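Local coordinates for protein sulfate adenylyltransferase, adenylylsulfate kinase (Thiobacillus denitrificans, PDB 3CR8) that phosphorylates adenosine 5'-phosphosulfate with ATP to give 3'-phosphoadenylyl sulfate, acting as a hexameric APS kinase without ATP sulfurylase activity, at residues 113-118 and 131-136; 307-312 and 320-325. All coordinates share one frame; numbering follows the deposited sequence.

Contact 1 (113-118 and 131-136); sequences AILTLS and GEVEGA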
ATOM      1  N   ALA A 113      39.924 -37.128 -15.930  1.00 54.80           N
ATOM      2  CA  ALA A 113      40.801 -37.978 -15.150  1.00 62.83           C
ATOM      3  C   ALA A 113      41.144 -39.211 -15.953  1.00 62.72           C
ATOM      4  O   ALA A 113      40.426 -39.547 -16.896  1.00 56.78           O
ATOM      5  CB  ALA A 113      40.109 -38.378 -13.844  1.00 47.42           C
ATOM      6  N   ILE A 114      42.239 -39.881 -15.601  1.00 51.92           N
ATOM      7  CA  ILE A 114      42.444 -41.226 -16.127  1.00 63.19           C
ATOM      8  C   ILE A 114      42.154 -42.302 -15.054  1.00 68.67           C
ATOM      9  O   ILE A 114      42.641 -42.238 -13.903  1.00 58.31           O
ATOM     10  CB  ILE A 114      43.813 -41.428 -16.911  1.00 58.19           C
ATOM     11  CG1 ILE A 114      44.979 -41.652 -15.964  1.00 79.14           C
ATOM     12  CG2 ILE A 114      44.126 -40.254 -17.830  1.00 58.42           C
ATOM     13  CD1 ILE A 114      45.004 -43.037 -15.329  1.00 86.68           C
ATOM     14  N   LEU A 115      41.316 -43.257 -15.445  1.00 55.32           N
ATOM     15  CA  LEU A 115      41.018 -44.425 -14.639  1.00 51.78           C
ATOM     16  C   LEU A 115      41.991 -45.545 -14.988  1.00 60.11           C
ATOM     17  O   LEU A 115      42.174 -45.891 -16.156  1.00 58.36           O
ATOM     18  CB  LEU A 115      39.589 -44.884 -14.914  1.00 48.28           C
ATOM     19  CG  LEU A 115      39.153 -46.210 -14.304  1.00 42.06           C
ATOM     20  CD1 LEU A 115      39.358 -46.184 -12.821  1.00 42.57           C
ATOM     21  CD2 LEU A 115      37.718 -46.529 -14.638  1.00 41.27           C
ATOM     22  N   THR A 116      42.627 -46.101 -13.972  1.00 51.71           N
ATOM     23  CA  THR A 116      43.499 -47.238 -14.164  1.00 54.20           C
ATOM     24  C   THR A 116      42.672 -48.499 -13.846  1.00 55.49           C
ATOM     25  O   THR A 116      42.395 -48.776 -12.681  1.00 58.02           O
ATOM     26  CB  THR A 116      44.769 -47.100 -13.259  1.00 55.27           C
ATOM     27  OG1 THR A 116      45.245 -45.741 -13.282  1.00 66.92           O
ATOM     28  CG2 THR A 116      45.887 -48.019 -13.703  1.00 40.61           C
ATOM     29  N   LEU A 117      42.258 -49.244 -14.873  1.00 43.37           N
ATOM     30  CA  LEU A 117      41.308 -50.346 -14.696  1.00 41.39           C
ATOM     31  C   LEU A 117      41.711 -51.483 -13.725  1.00 49.73           C
ATOM     32  O   LEU A 117      42.700 -52.176 -13.949  1.00 57.54           O
ATOM     33  CB  LEU A 117      40.934 -50.927 -16.055  1.00 42.62           C
ATOM     34  CG  LEU A 117      40.095 -49.988 -16.913  1.00 46.73           C
ATOM     35  CD1 LEU A 117      39.574 -50.622 -18.202  1.00 54.01           C
ATOM     36  CD2 LEU A 117      38.953 -49.480 -16.091  1.00 43.20           C
ATOM     37  N   SER A 118      40.934 -51.660 -12.650  1.00 51.11           N
ATOM     38  CA  SER A 118      41.027 -52.818 -11.737  1.00 44.42           C
ATOM     39  C   SER A 118      40.173 -53.983 -12.222  1.00 62.49           C
ATOM     40  O   SER A 118      40.609 -55.131 -12.197  1.00 73.60           O
ATOM     41  CB  SER A 118      40.486 -52.481 -10.356  1.00 35.32           C
ATOM     42  OG  SER A 118      41.391 -51.750  -9.570  1.00 55.66           O
ATOM     43  N   GLY A 131      38.900 -49.099 -10.445  1.00 54.90           N
ATOM     44  CA  GLY A 131      40.305 -48.772 -10.443  1.00 46.67           C
ATOM     45  C   GLY A 131      40.592 -47.445  -9.773  1.00 53.50           C
ATOM     46  O   GLY A 131      39.682 -46.636  -9.558  1.00 43.97           O
ATOM     47  N   GLU A 132      41.867 -47.229  -9.450  1.00 53.80           N
ATOM     48  CA  GLU A 132      42.339 -45.959  -8.936  1.00 45.92           C
ATOM     49  C   GLU A 132      42.120 -44.849  -9.947  1.00 46.78           C
ATOM     50  O   GLU A 132      42.107 -45.078 -11.155  1.00 57.57           O
ATOM     51  CB  GLU A 132      43.806 -46.061  -8.594  1.00 50.22           C
ATOM     52  CG  GLU A 132      44.082 -47.053  -7.499  1.00 45.00           C
ATOM     53  CD  GLU A 132      43.394 -46.689  -6.227  1.00 51.84           C
ATOM     54  OE1 GLU A 132      43.441 -45.510  -5.841  1.00 57.91           O
ATOM     55  OE2 GLU A 132      42.789 -47.578  -5.603  1.00 72.47           O
ATOM     56  N   VAL A 133      41.930 -43.639  -9.455  1.00 43.87           N
ATOM     57  CA  VAL A 133      41.620 -42.524 -10.335  1.00 57.92           C
ATOM     58  C   VAL A 133      42.675 -41.446 -10.169  1.00 52.93           C
ATOM     59  O   VAL A 133      43.102 -41.182  -9.055  1.00 43.41           O
ATOM     60  CB  VAL A 133      40.216 -41.944 -10.036  1.00 48.55           C
ATOM     61  CG1 VAL A 133      39.973 -40.685 -10.844  1.00 51.62           C
ATOM     62  CG2 VAL A 133      39.157 -42.974 -10.331  1.00 37.99           C
ATOM     63  N   GLU A 134      43.121 -40.856 -11.280  1.00 60.68           N
ATOM     64  CA  GLU A 134      44.016 -39.697 -11.230  1.00 62.08           C
ATOM     65  C   GLU A 134      43.349 -38.576 -11.985  1.00 57.02           C
ATOM     66  O   GLU A 134      43.127 -38.688 -13.195  1.00 55.47           O
ATOM     67  CB  GLU A 134      45.393 -39.982 -11.854  1.00 57.99           C
ATOM     68  CG  GLU A 134      46.293 -40.923 -11.068  1.00 56.91           C
ATOM     69  CD  GLU A 134      47.406 -41.542 -11.922  1.00 61.48           C
ATOM     70  OE1 GLU A 134      47.133 -42.001 -13.050  1.00 62.52           O
ATOM     71  OE2 GLU A 134      48.562 -41.594 -11.462  1.00 74.81           O
ATOM     72  N   GLY A 135      43.044 -37.496 -11.271  1.00 48.51           N
ATOM     73  CA  GLY A 135      42.320 -36.380 -11.849  1.00 53.24           C
ATOM     74  C   GLY A 135      43.119 -35.202 -12.380  1.00 51.74           C
ATOM     75  O   GLY A 135      44.115 -34.772 -11.789  1.00 58.12           O
ATOM     76  N   ALA A 136      42.655 -34.675 -13.505  1.00 49.97           N
ATOM     77  CA  ALA A 136      43.243 -33.485 -14.121  1.00 60.85           C
ATOM     78  C   ALA A 136      42.376 -32.254 -13.872  1.00 55.94           C
ATOM     79  O   ALA A 136      42.860 -31.231 -13.396  1.00 64.50           O
ATOM     80  CB  ALA A 136      43.404 -33.702 -15.619  1.00 62.26           C
TER
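Ile114 and Glu134 form an antiparallel hydrogen-bonded pair, Ile114 N giving to Glu134 O at 2.8 Å and Glu134 N to Ile114 O at 3.0 Å. The second bond is the straighter (166° at the hydrogen). Farther along, Thr116 N reaches Glu132 O at 3.0 Å. The side chains of Ile114 and Glu134 run side by side on one face, the carboxylate edging up to the isoleucine with OE1 of Glu134 3.3 Å from Ile114 CD1. Outside the two segments, Arg101 binds OE1 and Lys21 binds OE2, which probably offsets the carboxylate's charge beside the isoleucine. On the other face, Val133 serves both neighbours. With CG1 anti to the backbone N (chi1 173°), that methyl meets Ala113 CB at 3.8 Å, and CG2 approaches Leu115 CD1 at 4.1 Å. Helix 39-50 covers this apolar face through Leu45, Leu48 and Met49, where small and branched aliphatic residues fit. Gly131 has a phi of 140°, which glycine adopts readily, and its CA approaches Thr116 O in a CH···O contact. The antiparallel pairing of strands 111-117 and 126-135, with a corner at Ser118, belongs to the mixed sheet of the PUA-like domain.

Contact 2 (307-312 and 320-325); sequences VYVEDR and EAPQGA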
ATOM      1  N   VAL A 307       3.553 -29.118  12.252  1.00 48.75           N
ATOM      2  CA  VAL A 307       2.194 -28.608  12.098  1.00 55.07           C
ATOM      3  C   VAL A 307       2.202 -27.130  12.432  1.00 56.77           C
ATOM      4  O   VAL A 307       2.989 -26.689  13.275  1.00 57.39           O
ATOM      5  CB  VAL A 307       1.193 -29.357  13.019  1.00 58.40           C
ATOM      6  CG1 VAL A 307       1.180 -30.860  12.719  1.00 49.42           C
ATOM      7  CG2 VAL A 307       1.525 -29.119  14.478  1.00 54.58           C
ATOM      8  N   TYR A 308       1.372 -26.347  11.759  1.00 46.46           N
ATOM      9  CA  TYR A 308       1.226 -24.971  12.184  1.00 45.33           C
ATOM     10  C   TYR A 308       0.247 -24.927  13.350  1.00 54.22           C
ATOM     11  O   TYR A 308      -0.903 -25.344  13.209  1.00 57.41           O
ATOM     12  CB  TYR A 308       0.704 -24.104  11.071  1.00 42.37           C
ATOM     13  CG  TYR A 308       0.539 -22.679  11.505  1.00 45.90           C
ATOM     14  CD1 TYR A 308       1.620 -21.977  12.016  1.00 40.88           C
ATOM     15  CD2 TYR A 308      -0.689 -22.031  11.401  1.00 45.90           C
ATOM     16  CE1 TYR A 308       1.488 -20.662  12.426  1.00 45.78           C
ATOM     17  CE2 TYR A 308      -0.826 -20.706  11.796  1.00 53.25           C
ATOM     18  CZ  TYR A 308       0.270 -20.022  12.309  1.00 47.62           C
ATOM     19  OH  TYR A 308       0.159 -18.704  12.717  1.00 46.86           O
ATOM     20  N   VAL A 309       0.701 -24.432  14.495  1.00 42.07           N
ATOM     21  CA  VAL A 309      -0.125 -24.346  15.679  1.00 35.18           C
ATOM     22  C   VAL A 309      -0.628 -22.924  15.881  1.00 46.68           C
ATOM     23  O   VAL A 309       0.078 -22.084  16.453  1.00 50.89           O
ATOM     24  CB  VAL A 309       0.671 -24.764  16.913  1.00 41.27           C
ATOM     25  CG1 VAL A 309      -0.247 -24.880  18.149  1.00 44.60           C
ATOM     26  CG2 VAL A 309       1.409 -26.067  16.635  1.00 46.75           C
ATOM     27  N   GLU A 310      -1.858 -22.667  15.431  1.00 43.11           N
ATOM     28  CA  GLU A 310      -2.428 -21.324  15.420  0.50 43.80           C
ATOM     29  C   GLU A 310      -2.316 -20.685  16.786  1.00 49.59           C
ATOM     30  O   GLU A 310      -1.989 -19.485  16.912  1.00 47.36           O
ATOM     31  CB  GLU A 310      -3.888 -21.410  15.013  0.50 42.31           C
ATOM     32  CG  GLU A 310      -4.501 -20.109  14.592  0.50 40.98           C
ATOM     33  CD  GLU A 310      -5.785 -20.332  13.818  0.50 65.40           C
ATOM     34  OE1 GLU A 310      -6.658 -21.081  14.309  0.50 60.61           O
ATOM     35  OE2 GLU A 310      -5.914 -19.768  12.715  0.50 66.04           O
ATOM     36  N   ASP A 311      -2.579 -21.505  17.806  1.00 52.51           N
ATOM     37  CA  ASP A 311      -2.593 -21.056  19.194  1.00 48.24           C
ATOM     38  C   ASP A 311      -1.233 -20.523  19.623  1.00 49.07           C
ATOM     39  O   ASP A 311      -1.107 -19.932  20.688  1.00 54.97           O
ATOM     40  CB  ASP A 311      -3.022 -22.184  20.131  1.00 51.37           C
ATOM     41  CG  ASP A 311      -4.466 -22.605  19.930  1.00 65.51           C
ATOM     42  OD1 ASP A 311      -4.812 -23.108  18.839  1.00 72.34           O
ATOM     43  OD2 ASP A 311      -5.253 -22.466  20.885  1.00 71.34           O
ATOM     44  N   ARG A 312      -0.223 -20.728  18.790  0.50 39.70           N
ATOM     45  CA  ARG A 312       1.118 -20.293  19.141  0.50 43.42           C
ATOM     46  C   ARG A 312       1.844 -19.541  18.029  0.50 40.17           C
ATOM     47  O   ARG A 312       2.986 -19.131  18.180  0.50 38.59           O
ATOM     48  CB  ARG A 312       1.925 -21.467  19.676  0.50 36.11           C
ATOM     49  CG  ARG A 312       1.813 -21.562  21.181  0.50 42.41           C
ATOM     50  CD  ARG A 312       2.619 -22.679  21.755  0.50 42.83           C
ATOM     51  NE  ARG A 312       3.214 -22.281  23.022  0.50 51.39           N
ATOM     52  CZ  ARG A 312       4.513 -22.045  23.186  0.50 59.84           C
ATOM     53  NH1 ARG A 312       5.333 -22.191  22.150  0.50 51.46           N
ATOM     54  NH2 ARG A 312       4.995 -21.681  24.376  0.50 46.85           N
ATOM     55  N   GLU A 320       4.878 -32.189  19.790  1.00 57.29           N
ATOM     56  CA  GLU A 320       5.156 -31.164  20.790  1.00 66.28           C
ATOM     57  C   GLU A 320       4.024 -30.146  20.894  1.00 57.98           C
ATOM     58  O   GLU A 320       3.990 -29.335  21.820  1.00 63.50           O
ATOM     59  CB  GLU A 320       6.492 -30.470  20.518  1.00 62.81           C
ATOM     60  CG  GLU A 320       7.704 -31.377  20.632  1.00 55.01           C
ATOM     61  CD  GLU A 320       9.005 -30.597  20.563  1.00 78.22           C
ATOM     62  OE1 GLU A 320       8.963 -29.342  20.680  1.00 79.25           O
ATOM     63  OE2 GLU A 320      10.065 -31.242  20.384  1.00 77.03           O
ATOM     64  N   ALA A 321       3.098 -30.198  19.947  1.00 57.82           N
ATOM     65  CA  ALA A 321       1.915 -29.332  19.987  1.00 65.23           C
ATOM     66  C   ALA A 321       1.075 -29.512  21.247  1.00 62.08           C
ATOM     67  O   ALA A 321       0.865 -30.635  21.698  1.00 67.93           O
ATOM     68  CB  ALA A 321       1.049 -29.568  18.772  1.00 54.04           C
ATOM     69  N   PRO A 322       0.574 -28.404  21.807  1.00 55.07           N
ATOM     70  CA  PRO A 322      -0.258 -28.424  23.016  1.00 60.64           C
ATOM     71  C   PRO A 322      -1.508 -29.265  22.797  1.00 76.20           C
ATOM     72  O   PRO A 322      -1.952 -29.383  21.653  1.00 78.87           O
ATOM     73  CB  PRO A 322      -0.663 -26.953  23.189  1.00 63.35           C
ATOM     74  CG  PRO A 322       0.338 -26.175  22.429  1.00 55.01           C
ATOM     75  CD  PRO A 322       0.759 -27.045  21.280  1.00 68.10           C
ATOM     76  N   GLN A 323      -2.151 -29.908  23.750  1.00 72.76           N
ATOM     77  CA  GLN A 323      -3.284 -30.751  23.297  1.00 89.40           C
ATOM     78  C   GLN A 323      -4.573 -29.978  22.916  1.00 85.38           C
ATOM     79  O   GLN A 323      -4.808 -28.945  23.499  1.00 86.73           O
ATOM     80  CB  GLN A 323      -3.580 -31.830  24.326  1.00 94.06           C
ATOM     81  N   GLY A 324      -5.399 -30.439  21.958  1.00 72.46           N
ATOM     82  CA  GLY A 324      -6.585 -29.673  21.628  1.00 86.54           C
ATOM     83  C   GLY A 324      -6.349 -28.320  20.975  1.00 78.90           C
ATOM     84  O   GLY A 324      -7.294 -27.568  20.733  1.00 74.93           O
ATOM     85  N   ALA A 325      -5.098 -27.991  20.686  1.00 76.39           N
ATOM     86  CA  ALA A 325      -4.827 -26.789  19.912  1.00 75.59           C
ATOM     87  C   ALA A 325      -5.266 -27.020  18.467  1.00 61.95           C
ATOM     88  O   ALA A 325      -5.239 -28.148  17.984  1.00 60.22           O
ATOM     89  CB  ALA A 325      -3.351 -26.452  19.971  1.00 71.29           C
TER
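Asp311 turns its carboxylate to Ala325, OD1 coming 3.8 Å from Ala325 CB, while the same oxygen accepts a hydrogen bond from the backbone N of Arg326. That bond, to the residue just after the segment, helps hold the carboxylate beside Ala325, whose small methyl fits there. A second flat group, the ring of Tyr308, takes no part in the contact with 320-325, which Val307 and Val309 face: Glu310 N sits 4.2 Å above one face of the Tyr308 ring, displaced toward the rim, Trp348 stacks on the ring, and the His315 ring meets it with planes at about 50°.

Val309 carries the packing between 307-312 and 320-325. Its two methyls part company: CG1, anti to the backbone N (chi1 -172°), meets Pro322 CD and Ala325 CB, each at 3.9 Å, whereas CG2 faces Ala321 CB at 4.1 Å. Val307 CG2 adds a looser touch on Ala321 CB at 4.3 Å, and Arg312 lays its aliphatic CD near Pro322 CG while its guanidinium turns to Glu314. No hydrogen bond joins the two segments, so apolar contact does the work.

Arg312 N bonds to Val309 O at 2.7 Å, closing the 3-10 segment that follows the strand. A type II beta turn from Pro322 to Ala325 brings Ala325 back toward Val309; Gly324, with a phi of 67°, holds the third position, where glycine is favoured.

Glu310 faces Arg326 of the second subunit in a salt bridge, and Arg312 packs on that subunit's Glu334. Within the chain, strand 306-309 is central in a three-stranded antiparallel sheet, and the loop linking its outer strands, 314-317 and 327-328, passes over the face lined by Val307 and Val309, with Leu316 and Leu327 extending the apolar layer.

Overall arrangement
The two contacts lie in different parts of one chain, about 56 Å apart between centres and about 44 Å between nearest atoms, and they do not touch. They also follow in series: contact 1 closes in the PUA-like region before contact 2 opens in the ATP-sulfurylase region. They differ in kind as well, one being backbone pairing inside a sheet and the other a loop laid over a strand. The centre of contact 2 lies about 35 Å from the chain centre, and this contact borders the second subunit, whereas no other chain touches contact 1, whose centre is about 28 Å from the chain centre. Both stand away from the predicted ATP-binding P-loop, Gly376 to Ser383, of the kinase domain.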